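Local coordinates for protein 2-nitropropane dioxygenase (Streptomyces ansochromogenes, PDB 3BW2) that probably uses bound FMN and molecular oxygen to oxidise nitroalkanes or alkyl nitronates, removing the nitro group, in a TIM-barrel fold, at residues Val126-Asp134 and Gly177-Asp185; Met218-Leu227 and Leu340-Arg348. One frame throughout, in Å; residues are numbered along the deposited sequence.

Contact 1 of 2, residues Val126-Asp134 and Gly177-Asp185; sequences VSFHFGVPD and GGHQGTHRD. With FMN (flavin mononucleotide), chain B.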
ATOM      1  N   VAL A 126      -2.253  26.426   4.096  1.00 19.06           N
ATOM      2  CA  VAL A 126      -1.644  26.333   2.772  1.00 17.52           C
ATOM      3  C   VAL A 126      -0.833  25.045   2.740  1.00 18.46           C
ATOM      4  O   VAL A 126      -0.081  24.758   3.672  1.00 18.68           O
ATOM      5  CB  VAL A 126      -0.696  27.521   2.476  1.00 17.60           C
ATOM      6  CG1 VAL A 126       0.075  27.266   1.179  1.00 16.44           C
ATOM      7  CG2 VAL A 126      -1.499  28.804   2.340  1.00 17.39           C
ATOM      8  N   SER A 127      -1.002  24.255   1.684  1.00 18.28           N
ATOM      9  CA  SER A 127      -0.250  23.012   1.558  1.00 19.22           C
ATOM     10  C   SER A 127       0.560  23.069   0.269  1.00 18.89           C
ATOM     11  O   SER A 127       0.209  23.794  -0.661  1.00 19.88           O
ATOM     12  CB  SER A 127      -1.183  21.791   1.558  1.00 18.33           C
ATOM     13  OG  SER A 127      -2.021  21.773   0.416  1.00 18.00           O
ATOM     14  N   PHE A 128       1.649  22.313   0.222  1.00 18.89           N
ATOM     15  CA  PHE A 128       2.522  22.299  -0.946  1.00 18.51           C
ATOM     16  C   PHE A 128       2.671  20.887  -1.487  1.00 18.74           C
ATOM     17  O   PHE A 128       2.698  19.926  -0.723  1.00 16.23           O
ATOM     18  CB  PHE A 128       3.904  22.844  -0.568  1.00 16.75           C
ATOM     19  CG  PHE A 128       3.885  24.271  -0.093  1.00 17.85           C
ATOM     20  CD1 PHE A 128       4.118  25.315  -0.978  1.00 20.38           C
ATOM     21  CD2 PHE A 128       3.620  24.571   1.240  1.00 17.04           C
ATOM     22  CE1 PHE A 128       4.088  26.645  -0.544  1.00 19.83           C
ATOM     23  CE2 PHE A 128       3.589  25.889   1.684  1.00 19.78           C
ATOM     24  CZ  PHE A 128       3.823  26.929   0.788  1.00 20.01           C
ATOM     25  N   HIS A 129       2.776  20.771  -2.807  1.00 18.77           N
ATOM     26  CA  HIS A 129       2.926  19.472  -3.444  1.00 18.75           C
ATOM     27  C   HIS A 129       4.132  19.500  -4.378  1.00 19.01           C
ATOM     28  O   HIS A 129       4.484  20.555  -4.911  1.00 19.02           O
ATOM     29  CB  HIS A 129       1.659  19.124  -4.240  1.00 18.88           C
ATOM     30  CG  HIS A 129       1.350  17.658  -4.274  1.00 18.68           C
ATOM     31  ND1 HIS A 129       1.297  16.930  -5.445  1.00 20.30           N
ATOM     32  CD2 HIS A 129       1.063  16.787  -3.278  1.00 17.53           C
ATOM     33  CE1 HIS A 129       0.990  15.674  -5.169  1.00 17.14           C
ATOM     34  NE2 HIS A 129       0.841  15.560  -3.860  1.00 20.28           N
ATOM     35  N   PHE A 130       4.764  18.339  -4.552  1.00 18.22           N
ATOM     36  CA  PHE A 130       5.932  18.171  -5.421  1.00 18.89           C
ATOM     37  C   PHE A 130       7.215  18.754  -4.830  1.00 20.06           C
ATOM     38  O   PHE A 130       8.076  19.251  -5.558  1.00 21.33           O
ATOM     39  CB  PHE A 130       5.682  18.794  -6.799  1.00 16.97           C
ATOM     40  CG  PHE A 130       4.522  18.189  -7.547  1.00 19.15           C
ATOM     41  CD1 PHE A 130       4.462  16.820  -7.782  1.00 20.28           C
ATOM     42  CD2 PHE A 130       3.505  18.998  -8.047  1.00 16.53           C
ATOM     43  CE1 PHE A 130       3.403  16.262  -8.508  1.00 20.21           C
ATOM     44  CE2 PHE A 130       2.447  18.456  -8.769  1.00 20.54           C
ATOM     45  CZ  PHE A 130       2.396  17.081  -9.001  1.00 19.70           C
ATOM     46  N   GLY A 131       7.346  18.691  -3.510  1.00 18.90           N
ATOM     47  CA  GLY A 131       8.544  19.215  -2.885  1.00 19.51           C
ATOM     48  C   GLY A 131       8.298  19.995  -1.613  1.00 19.42           C
ATOM     49  O   GLY A 131       7.184  20.026  -1.095  1.00 19.18           O
ATOM     50  N   VAL A 132       9.354  20.641  -1.124  1.00 20.02           N
ATOM     51  CA  VAL A 132       9.303  21.425   0.101  1.00 20.44           C
ATOM     52  C   VAL A 132       9.755  22.864  -0.156  1.00 21.98           C
ATOM     53  O   VAL A 132      10.774  23.099  -0.808  1.00 22.12           O
ATOM     54  CB  VAL A 132      10.242  20.834   1.178  1.00 22.44           C
ATOM     55  CG1 VAL A 132      10.010  21.531   2.507  1.00 19.57           C
ATOM     56  CG2 VAL A 132      10.024  19.335   1.304  1.00 22.29           C
ATOM     57  N   PRO A 133       9.002  23.844   0.358  1.00 21.81           N
ATOM     58  CA  PRO A 133       9.338  25.262   0.182  1.00 21.47           C
ATOM     59  C   PRO A 133      10.567  25.649   1.007  1.00 20.59           C
ATOM     60  O   PRO A 133      10.907  24.970   1.975  1.00 20.10           O
ATOM     61  CB  PRO A 133       8.095  25.987   0.696  1.00 20.86           C
ATOM     62  CG  PRO A 133       7.010  24.965   0.597  1.00 23.81           C
ATOM     63  CD  PRO A 133       7.688  23.695   1.002  1.00 20.86           C
ATOM     64  N   ASP A 134      11.226  26.740   0.616  1.00 20.91           N
ATOM     65  CA  ASP A 134      12.378  27.247   1.348  1.00 19.97           C
ATOM     66  C   ASP A 134      11.845  27.503   2.754  1.00 19.84           C
ATOM     67  O   ASP A 134      10.675  27.856   2.913  1.00 19.15           O
ATOM     68  CB  ASP A 134      12.852  28.560   0.725  1.00 23.39           C
ATOM     69  CG  ASP A 134      14.117  29.087   1.364  1.00 24.69           C
ATOM     70  OD1 ASP A 134      14.083  29.480   2.551  1.00 25.23           O
ATOM     71  OD2 ASP A 134      15.153  29.103   0.670  1.00 28.63           O
ATOM     72  N   GLY A 177      -4.873   8.641  -4.997  1.00 15.73           N
ATOM     73  CA  GLY A 177      -5.247   8.947  -6.363  1.00 15.83           C
ATOM     74  C   GLY A 177      -4.504  10.206  -6.783  1.00 16.47           C
ATOM     75  O   GLY A 177      -4.050  10.976  -5.930  1.00 15.22           O
ATOM     76  N   GLY A 178      -4.366  10.425  -8.087  1.00 16.55           N
ATOM     77  CA  GLY A 178      -3.672  11.612  -8.550  1.00 16.88           C
ATOM     78  C   GLY A 178      -2.164  11.495  -8.424  1.00 18.48           C
ATOM     79  O   GLY A 178      -1.622  10.391  -8.323  1.00 17.84           O
ATOM     80  N   HIS A 179      -1.480  12.635  -8.414  1.00 16.23           N
ATOM     81  CA  HIS A 179      -0.023  12.644  -8.340  1.00 17.23           C
ATOM     82  C   HIS A 179       0.615  12.273  -7.010  1.00 17.47           C
ATOM     83  O   HIS A 179       0.194  12.733  -5.947  1.00 15.75           O
ATOM     84  CB  HIS A 179       0.528  14.014  -8.747  1.00 18.86           C
ATOM     85  CG  HIS A 179       0.533  14.252 -10.224  1.00 18.77           C
ATOM     86  ND1 HIS A 179      -0.570  14.715 -10.908  1.00 22.89           N
ATOM     87  CD2 HIS A 179       1.506  14.084 -11.149  1.00 17.41           C
ATOM     88  CE1 HIS A 179      -0.275  14.823 -12.192  1.00 21.47           C
ATOM     89  NE2 HIS A 179       0.979  14.446 -12.364  1.00 20.03           N
ATOM     90  N   GLN A 180       1.645  11.435  -7.085  1.00 15.76           N
ATOM     91  CA  GLN A 180       2.398  11.054  -5.902  1.00 16.63           C
ATOM     92  C   GLN A 180       3.174  12.326  -5.586  1.00 17.64           C
ATOM     93  O   GLN A 180       3.750  12.938  -6.492  1.00 16.25           O
ATOM     94  CB  GLN A 180       3.371   9.922  -6.228  1.00 16.12           C
ATOM     95  CG  GLN A 180       2.741   8.543  -6.208  1.00 17.66           C
ATOM     96  CD  GLN A 180       2.314   8.143  -4.813  1.00 18.81           C
ATOM     97  OE1 GLN A 180       1.122   8.057  -4.513  1.00 20.95           O
ATOM     98  NE2 GLN A 180       3.293   7.909  -3.940  1.00 16.06           N
ATOM     99  N   GLY A 181       3.182  12.726  -4.317  1.00 17.65           N
ATOM    100  CA  GLY A 181       3.880  13.936  -3.921  1.00 18.20           C
ATOM    101  C   GLY A 181       5.364  13.782  -3.622  1.00 19.20           C
ATOM    102  O   GLY A 181       5.873  14.389  -2.678  1.00 17.75           O
ATOM    103  N   THR A 182       6.060  12.966  -4.411  1.00 18.44           N
ATOM    104  CA  THR A 182       7.498  12.776  -4.222  1.00 18.65           C
ATOM    105  C   THR A 182       8.183  14.126  -4.460  1.00 18.16           C
ATOM    106  O   THR A 182       7.768  14.895  -5.325  1.00 18.04           O
ATOM    107  CB  THR A 182       8.058  11.737  -5.215  1.00 17.41           C
ATOM    108  OG1 THR A 182       7.599  12.050  -6.530  1.00 16.23           O
ATOM    109  CG2 THR A 182       7.601  10.336  -4.854  1.00 17.54           C
ATOM    110  N   HIS A 183       9.230  14.414  -3.693  1.00 19.23           N
ATOM    111  CA  HIS A 183       9.929  15.690  -3.816  1.00 20.63           C
ATOM    112  C   HIS A 183      10.781  15.769  -5.077  1.00 22.10           C
ATOM    113  O   HIS A 183      11.103  16.858  -5.557  1.00 22.56           O
ATOM    114  CB  HIS A 183      10.779  15.935  -2.565  1.00 18.83           C
ATOM    115  CG  HIS A 183       9.974  16.004  -1.302  1.00 18.53           C
ATOM    116  ND1 HIS A 183      10.543  16.209  -0.063  1.00 17.49           N
ATOM    117  CD2 HIS A 183       8.641  15.895  -1.088  1.00 17.76           C
ATOM    118  CE1 HIS A 183       9.597  16.222   0.859  1.00 18.17           C
ATOM    119  NE2 HIS A 183       8.434  16.034   0.263  1.00 18.27           N
ATOM    120  N   ARG A 184      11.133  14.606  -5.604  1.00 23.92           N
ATOM    121  CA  ARG A 184      11.918  14.485  -6.826  1.00 27.57           C
ATOM    122  C   ARG A 184      11.466  13.208  -7.524  1.00 27.49           C
ATOM    123  O   ARG A 184      11.291  12.177  -6.876  1.00 27.33           O
ATOM    124  CB  ARG A 184      13.411  14.398  -6.502  1.00 31.39           C
ATOM    125  CG  ARG A 184      14.093  15.744  -6.326  1.00 38.37           C
ATOM    126  CD  ARG A 184      15.542  15.573  -5.880  1.00 44.03           C
ATOM    127  NE  ARG A 184      16.268  14.612  -6.709  1.00 49.00           N
ATOM    128  CZ  ARG A 184      16.558  14.790  -7.995  1.00 52.00           C
ATOM    129  NH1 ARG A 184      16.188  15.904  -8.617  1.00 52.86           N
ATOM    130  NH2 ARG A 184      17.220  13.850  -8.662  1.00 53.77           N
ATOM    131  N   ASP A 185      11.264  13.273  -8.837  1.00 27.91           N
ATOM    132  CA  ASP A 185      10.821  12.099  -9.583  1.00 28.39           C
ATOM    133  C   ASP A 185      11.939  11.445 -10.377  1.00 30.29           C
ATOM    134  O   ASP A 185      12.662  12.112 -11.112  1.00 29.96           O
ATOM    135  CB  ASP A 185       9.679  12.464 -10.540  1.00 26.48           C
ATOM    136  CG  ASP A 185       9.231  11.282 -11.395  1.00 26.16           C
ATOM    137  OD1 ASP A 185       9.073  10.173 -10.842  1.00 24.40           O
ATOM    138  OD2 ASP A 185       9.029  11.458 -12.616  1.00 27.16           O
TER
HETATM  139  N1  FMN B 370      -2.871  16.787  -4.254  1.00 17.88           N
HETATM  140  C2  FMN B 370      -2.323  18.081  -4.236  1.00 19.62           C
HETATM  141  O2  FMN B 370      -1.543  18.406  -3.344  1.00 18.13           O
HETATM  142  N3  FMN B 370      -2.658  19.004  -5.213  1.00 18.73           N
HETATM  143  C4  FMN B 370      -3.542  18.717  -6.241  1.00 20.36           C
HETATM  144  O4  FMN B 370      -3.817  19.583  -7.092  1.00 18.98           O
HETATM  145  C4A FMN B 370      -4.120  17.419  -6.271  1.00 20.06           C
HETATM  146  N5  FMN B 370      -5.037  17.071  -7.260  1.00 20.55           N
HETATM  147  C5A FMN B 370      -5.641  15.811  -7.291  1.00 18.64           C
HETATM  148  C6  FMN B 370      -6.587  15.513  -8.306  1.00 18.27           C
HETATM  149  C7  FMN B 370      -7.249  14.239  -8.388  1.00 18.33           C
HETATM  150  C7M FMN B 370      -8.695  14.331  -8.931  1.00 16.34           C
HETATM  151  C8  FMN B 370      -6.913  13.304  -7.340  1.00 17.52           C
HETATM  152  C8M FMN B 370      -7.898  12.265  -6.805  1.00 14.91           C
HETATM  153  C9  FMN B 370      -5.943  13.580  -6.324  1.00 17.29           C
HETATM  154  C9A FMN B 370      -5.304  14.843  -6.293  1.00 18.30           C
HETATM  155  N10 FMN B 370      -4.353  15.176  -5.292  1.00 19.13           N
HETATM  156  C10 FMN B 370      -3.767  16.460  -5.263  1.00 18.69           C
HETATM  157  C1' FMN B 370      -3.830  14.110  -4.326  1.00 15.89           C
HETATM  158  C2' FMN B 370      -4.589  14.283  -2.986  1.00 14.30           C
HETATM  159  O2' FMN B 370      -3.958  15.309  -2.235  1.00 14.05           O
HETATM  160  C3' FMN B 370      -4.553  12.991  -2.100  1.00 14.69           C
HETATM  161  O3' FMN B 370      -3.174  12.685  -1.890  1.00 15.38           O
HETATM  162  C4' FMN B 370      -5.233  11.765  -2.732  1.00 13.56           C
HETATM  163  O4' FMN B 370      -6.495  12.185  -3.249  1.00 13.23           O
HETATM  164  C5' FMN B 370      -5.442  10.642  -1.672  1.00 13.81           C
HETATM  165  O5' FMN B 370      -6.088   9.468  -2.241  1.00 11.87           O
HETATM  166  P   FMN B 370      -7.693   9.186  -2.380  1.00 17.32           P
HETATM  167  O1P FMN B 370      -7.862   9.940  -1.104  1.00 17.59           O
HETATM  168  O2P FMN B 370      -7.193   7.755  -2.442  1.00 15.43           O
HETATM  169  O3P FMN B 370      -7.589  10.017  -3.645  1.00 16.02           O
HETATM  170  O   HOH W   1       5.238  16.926  -2.095  1.00 20.41           O

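Contact 2 of 2, residues Met218-Leu227 and Leu340-Arg348; sequences MRGGQIAAVL and LAAELAEAR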
ATOM      1  N   MET A 218     -11.814   5.854   2.167  1.00 18.26           N
ATOM      2  CA  MET A 218     -13.178   6.030   1.671  1.00 18.45           C
ATOM      3  C   MET A 218     -14.257   5.858   2.733  1.00 18.91           C
ATOM      4  O   MET A 218     -15.416   6.194   2.501  1.00 17.88           O
ATOM      5  CB  MET A 218     -13.459   5.013   0.559  1.00 17.49           C
ATOM      6  CG  MET A 218     -12.454   5.013  -0.583  1.00 15.78           C
ATOM      7  SD  MET A 218     -12.422   6.593  -1.426  1.00 17.55           S
ATOM      8  CE  MET A 218     -13.960   6.515  -2.374  1.00 17.44           C
ATOM      9  N   ARG A 219     -13.876   5.324   3.887  1.00 19.44           N
ATOM     10  CA  ARG A 219     -14.828   5.059   4.963  1.00 19.10           C
ATOM     11  C   ARG A 219     -14.363   5.591   6.309  1.00 18.56           C
ATOM     12  O   ARG A 219     -13.160   5.716   6.561  1.00 17.05           O
ATOM     13  CB  ARG A 219     -15.051   3.546   5.080  1.00 18.31           C
ATOM     14  CG  ARG A 219     -15.596   2.886   3.813  1.00 18.86           C
ATOM     15  CD  ARG A 219     -17.115   2.985   3.753  1.00 20.63           C
ATOM     16  NE  ARG A 219     -17.671   2.239   2.625  1.00 22.14           N
ATOM     17  CZ  ARG A 219     -17.834   2.734   1.402  1.00 23.60           C
ATOM     18  NH1 ARG A 219     -17.489   3.987   1.134  1.00 23.37           N
ATOM     19  NH2 ARG A 219     -18.344   1.973   0.443  1.00 22.03           N
ATOM     20  N   GLY A 220     -15.323   5.887   7.180  1.00 16.06           N
ATOM     21  CA  GLY A 220     -14.991   6.392   8.500  1.00 15.93           C
ATOM     22  C   GLY A 220     -14.129   5.432   9.298  1.00 16.63           C
ATOM     23  O   GLY A 220     -13.335   5.859  10.137  1.00 18.43           O
ATOM     24  N   GLY A 221     -14.282   4.133   9.051  1.00 14.21           N
ATOM     25  CA  GLY A 221     -13.482   3.154   9.775  1.00 15.68           C
ATOM     26  C   GLY A 221     -12.005   3.268   9.435  1.00 15.52           C
ATOM     27  O   GLY A 221     -11.135   2.979  10.259  1.00 16.46           O
ATOM     28  N   GLN A 222     -11.720   3.675   8.201  1.00 15.87           N
ATOM     29  CA  GLN A 222     -10.347   3.845   7.760  1.00 15.54           C
ATOM     30  C   GLN A 222      -9.793   5.115   8.395  1.00 16.24           C
ATOM     31  O   GLN A 222      -8.591   5.223   8.635  1.00 16.88           O
ATOM     32  CB  GLN A 222     -10.287   3.931   6.235  1.00 17.42           C
ATOM     33  CG  GLN A 222     -10.571   2.606   5.552  1.00 16.63           C
ATOM     34  CD  GLN A 222     -10.758   2.751   4.060  1.00 17.52           C
ATOM     35  OE1 GLN A 222     -11.718   3.367   3.606  1.00 17.07           O
ATOM     36  NE2 GLN A 222      -9.836   2.187   3.287  1.00 17.30           N
ATOM     37  N   ILE A 223     -10.669   6.078   8.669  1.00 16.12           N
ATOM     38  CA  ILE A 223     -10.230   7.309   9.314  1.00 16.38           C
ATOM     39  C   ILE A 223      -9.827   6.942  10.746  1.00 17.65           C
ATOM     40  O   ILE A 223      -8.793   7.386  11.246  1.00 18.73           O
ATOM     41  CB  ILE A 223     -11.352   8.381   9.324  1.00 15.72           C
ATOM     42  CG1 ILE A 223     -11.690   8.790   7.880  1.00 15.96           C
ATOM     43  CG2 ILE A 223     -10.900   9.596  10.127  1.00 15.96           C
ATOM     44  CD1 ILE A 223     -12.803   9.832   7.755  1.00 16.42           C
ATOM     45  N   ALA A 224     -10.636   6.111  11.395  1.00 16.78           N
ATOM     46  CA  ALA A 224     -10.333   5.671  12.755  1.00 17.47           C
ATOM     47  C   ALA A 224      -9.022   4.895  12.723  1.00 17.87           C
ATOM     48  O   ALA A 224      -8.207   4.987  13.642  1.00 19.33           O
ATOM     49  CB  ALA A 224     -11.453   4.777  13.287  1.00 15.77           C
ATOM     50  N   ALA A 225      -8.828   4.129  11.654  1.00 16.65           N
ATOM     51  CA  ALA A 225      -7.622   3.337  11.495  1.00 16.94           C
ATOM     52  C   ALA A 225      -6.370   4.210  11.499  1.00 18.09           C
ATOM     53  O   ALA A 225      -5.432   3.947  12.252  1.00 18.35           O
ATOM     54  CB  ALA A 225      -7.691   2.525  10.195  1.00 16.62           C
ATOM     55  N   VAL A 226      -6.346   5.247  10.664  1.00 18.74           N
ATOM     56  CA  VAL A 226      -5.167   6.111  10.610  1.00 19.97           C
ATOM     57  C   VAL A 226      -4.945   6.878  11.907  1.00 21.27           C
ATOM     58  O   VAL A 226      -3.803   7.152  12.280  1.00 22.11           O
ATOM     59  CB  VAL A 226      -5.228   7.111   9.425  1.00 18.41           C
ATOM     60  CG1 VAL A 226      -5.270   6.345   8.109  1.00 18.81           C
ATOM     61  CG2 VAL A 226      -6.439   8.031   9.559  1.00 19.91           C
ATOM     62  N   LEU A 227      -6.029   7.226  12.595  1.00 22.61           N
ATOM     63  CA  LEU A 227      -5.902   7.943  13.859  1.00 23.71           C
ATOM     64  C   LEU A 227      -5.226   7.018  14.867  1.00 24.63           C
ATOM     65  O   LEU A 227      -4.337   7.433  15.614  1.00 24.64           O
ATOM     66  CB  LEU A 227      -7.281   8.368  14.378  1.00 23.98           C
ATOM     67  CG  LEU A 227      -8.034   9.408  13.540  1.00 25.82           C
ATOM     68  CD1 LEU A 227      -9.369   9.738  14.202  1.00 25.28           C
ATOM     69  CD2 LEU A 227      -7.188  10.661  13.396  1.00 24.07           C
ATOM     70  N   LEU A 340     -19.261   9.871   6.965  1.00 18.29           N
ATOM     71  CA  LEU A 340     -17.913   9.538   7.415  1.00 18.15           C
ATOM     72  C   LEU A 340     -17.799   9.734   8.924  1.00 17.61           C
ATOM     73  O   LEU A 340     -17.189   8.918   9.620  1.00 18.19           O
ATOM     74  CB  LEU A 340     -16.877  10.402   6.689  1.00 16.81           C
ATOM     75  CG  LEU A 340     -16.745  10.154   5.179  1.00 16.14           C
ATOM     76  CD1 LEU A 340     -15.841  11.210   4.553  1.00 13.58           C
ATOM     77  CD2 LEU A 340     -16.181   8.750   4.936  1.00 17.00           C
ATOM     78  N   ALA A 341     -18.393  10.812   9.430  1.00 17.20           N
ATOM     79  CA  ALA A 341     -18.353  11.101  10.863  1.00 17.95           C
ATOM     80  C   ALA A 341     -19.042   9.997  11.661  1.00 18.60           C
ATOM     81  O   ALA A 341     -18.569   9.599  12.725  1.00 20.32           O
ATOM     82  CB  ALA A 341     -19.019  12.440  11.147  1.00 16.80           C
ATOM     83  N   ALA A 342     -20.162   9.504  11.142  1.00 19.43           N
ATOM     84  CA  ALA A 342     -20.910   8.444  11.803  1.00 20.43           C
ATOM     85  C   ALA A 342     -20.124   7.140  11.776  1.00 21.07           C
ATOM     86  O   ALA A 342     -20.110   6.394  12.754  1.00 21.19           O
ATOM     87  CB  ALA A 342     -22.257   8.251  11.119  1.00 19.30           C
ATOM     88  N   GLU A 343     -19.475   6.863  10.649  1.00 21.77           N
ATOM     89  CA  GLU A 343     -18.692   5.640  10.513  1.00 21.94           C
ATOM     90  C   GLU A 343     -17.493   5.706  11.448  1.00 22.60           C
ATOM     91  O   GLU A 343     -17.114   4.705  12.063  1.00 22.20           O
ATOM     92  CB  GLU A 343     -18.253   5.455   9.059  1.00 22.05           C
ATOM     93  CG  GLU A 343     -19.415   5.090   8.131  1.00 20.70           C
ATOM     94  CD  GLU A 343     -19.033   5.098   6.661  1.00 21.47           C
ATOM     95  OE1 GLU A 343     -19.824   4.585   5.843  1.00 22.35           O
ATOM     96  OE2 GLU A 343     -17.954   5.626   6.318  1.00 18.64           O
ATOM     97  N   LEU A 344     -16.911   6.897  11.561  1.00 21.02           N
ATOM     98  CA  LEU A 344     -15.776   7.122  12.446  1.00 20.57           C
ATOM     99  C   LEU A 344     -16.181   6.823  13.887  1.00 20.45           C
ATOM    100  O   LEU A 344     -15.504   6.075  14.592  1.00 19.44           O
ATOM    101  CB  LEU A 344     -15.309   8.575  12.342  1.00 20.76           C
ATOM    102  CG  LEU A 344     -14.278   9.054  13.367  1.00 20.94           C
ATOM    103  CD1 LEU A 344     -13.014   8.218  13.250  1.00 21.31           C
ATOM    104  CD2 LEU A 344     -13.964  10.523  13.130  1.00 18.58           C
ATOM    105  N   ALA A 345     -17.291   7.412  14.322  1.00 21.78           N
ATOM    106  CA  ALA A 345     -17.777   7.205  15.681  1.00 23.87           C
ATOM    107  C   ALA A 345     -18.069   5.727  15.922  1.00 25.11           C
ATOM    108  O   ALA A 345     -17.716   5.177  16.962  1.00 25.10           O
ATOM    109  CB  ALA A 345     -19.035   8.035  15.920  1.00 24.09           C
ATOM    110  N   GLU A 346     -18.710   5.088  14.951  1.00 27.75           N
ATOM    111  CA  GLU A 346     -19.042   3.674  15.063  1.00 30.44           C
ATOM    112  C   GLU A 346     -17.784   2.828  15.243  1.00 31.62           C
ATOM    113  O   GLU A 346     -17.763   1.897  16.049  1.00 29.91           O
ATOM    114  CB  GLU A 346     -19.804   3.215  13.820  1.00 33.58           C
ATOM    115  CG  GLU A 346     -19.961   1.711  13.713  1.00 39.28           C
ATOM    116  CD  GLU A 346     -20.639   1.287  12.425  1.00 43.58           C
ATOM    117  OE1 GLU A 346     -20.219   1.764  11.344  1.00 44.81           O
ATOM    118  OE2 GLU A 346     -21.587   0.473  12.492  1.00 46.02           O
ATOM    119  N   ALA A 347     -16.735   3.153  14.491  1.00 31.24           N
ATOM    120  CA  ALA A 347     -15.479   2.417  14.588  1.00 32.10           C
ATOM    121  C   ALA A 347     -14.805   2.677  15.934  1.00 32.96           C
ATOM    122  O   ALA A 347     -14.244   1.765  16.532  1.00 33.26           O
ATOM    123  CB  ALA A 347     -14.545   2.808  13.442  1.00 31.25           C
ATOM    124  N   ARG A 348     -14.860   3.919  16.408  1.00 35.39           N
ATOM    125  CA  ARG A 348     -14.259   4.266  17.697  1.00 38.35           C
ATOM    126  C   ARG A 348     -14.860   3.396  18.790  1.00 39.54           C
ATOM    127  O   ARG A 348     -14.145   2.757  19.561  1.00 40.14           O
ATOM    128  CB  ARG A 348     -14.529   5.727  18.051  1.00 39.72           C
ATOM    129  CG  ARG A 348     -13.630   6.746  17.396  1.00 42.89           C
ATOM    130  CD  ARG A 348     -14.078   8.143  17.808  1.00 46.25           C
ATOM    131  NE  ARG A 348     -13.212   9.191  17.279  1.00 48.65           N
ATOM    132  CZ  ARG A 348     -11.953   9.380  17.658  1.00 50.15           C
ATOM    133  NH1 ARG A 348     -11.410   8.590  18.574  1.00 50.26           N
ATOM    134  NH2 ARG A 348     -11.237  10.359  17.124  1.00 51.35           N
TER

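Contact 1 of 2, residues Val126-Asp134 and Gly177-Asp185
The imidazole of His129 lies between Gly181 and the flavin. Gly181 CA sits over one face, 3.4 Å from His129 NE2, and FMN O2 lies over the other, 3.1 Å from His129 CD2. At the ring's edge, near its plane, the carbonyl oxygen of His179 comes within 3.1 Å of His129 CE1. A side chain at Gly181 would run into His129 NE2, so the glycine lets the segment come this close. An alanine at His129 would remove the imidazole, and would probably leave a gap between Gly181 CA and FMN O2, with the carbonyl of His179 losing its neighbour CE1.

Beside it, Phe130 turns an edge toward the face of His179 in an offset edge-to-face pair, planes at 82°, with Phe130 CZ 3.6 Å from His179 CB. Although Phe130 starts out pointing away from segment 177-185, a chi1 of -61° sets CG beside the backbone N and brings the far rim of the ring back to His179. His129 ND1 lies 3.6 Å above the centre of one Phe130 face. Farther along, the His183 ring covers Gly131, with His183 CD2 3.8 Å from Gly131 CA. No direct hydrogen bond joins the segments; a water accepts from Gly131 N and donates to Gly181 O, 2.7 Å from the water oxygen.

Outer partners hold two of the histidines: His179 NE2 bonds to Thr271 OG1 and His183 NE2 to the carbonyl of Thr151. Gln172 holds both Gly181 N and His179 O. Gly177 N reaches FMN O5' at 3.1 Å, and Gly178 CA lies against the flavin's C9. The end of strand 125-129 and the segment after strand 168-172 thus meet beside the flavin, as in the FMN pocket at the C-terminal mouth of a TIM barrel.

Contact 2 of 2, residues Met218-Leu227 and Leu340-Arg348
Glu343 reaches the start of helix 220-227 and accepts from Gly220 N through OE2 at 2.8 Å, an almost straight bond of 174° that meets the oxygen on its anti side. This joins a barrel helix, the one following strand 211-214 of the TIM barrel, to the C-terminal helix 333-350. The other oxygen, Glu343 OE1, forms a salt bridge with Arg329, while Arg219, whose side chain crosses that of Glu343 obliquely with CD touching the carboxylate, sends NE to Glu205 of the second subunit in a salt bridge. On the same turn Gln222 OE1 takes two backbone donors, Met218 N and Arg219 N, tying down the residues ahead of the helix.

The short helical segments cross at -55° with axes 7.2 Å apart, a closeness that Gly220 permits: a side chain there would clash with Glu343 CB and Leu340 O. Its CA instead makes a CA-H...O contact with Leu340 O at 3.5 Å. Leu344 is a knob in the hole formed by Gly220, Ile223, Ala224 and Leu227; with CG anti to the backbone N (chi1 170°), CD1 is carried to Ala224 N, 3.7 Å away. Past it, Ala224 CB meets Ala347 CB at 3.7 Å.

The centre of contact 1 lies about 9 Å from that of the chain, in a buried setting; that of contact 2 lies about 21 Å out, only partly buried, in the helical layer against the second subunit. They share no helix or strand, and their nearest atoms are about 9 Å apart. Contact 1 joins a strand end and the segment after a strand beside the flavin through rings, glycines and a bridging water; contact 2 packs two helices through small and aliphatic residues, with a carboxylate at a helix start. Glycine permits close approach in both, beside an imidazole in one and between backbones in the other. Met218's side chain comes within about 5 Å of FMN, while contact 1 touches the cofactor directly.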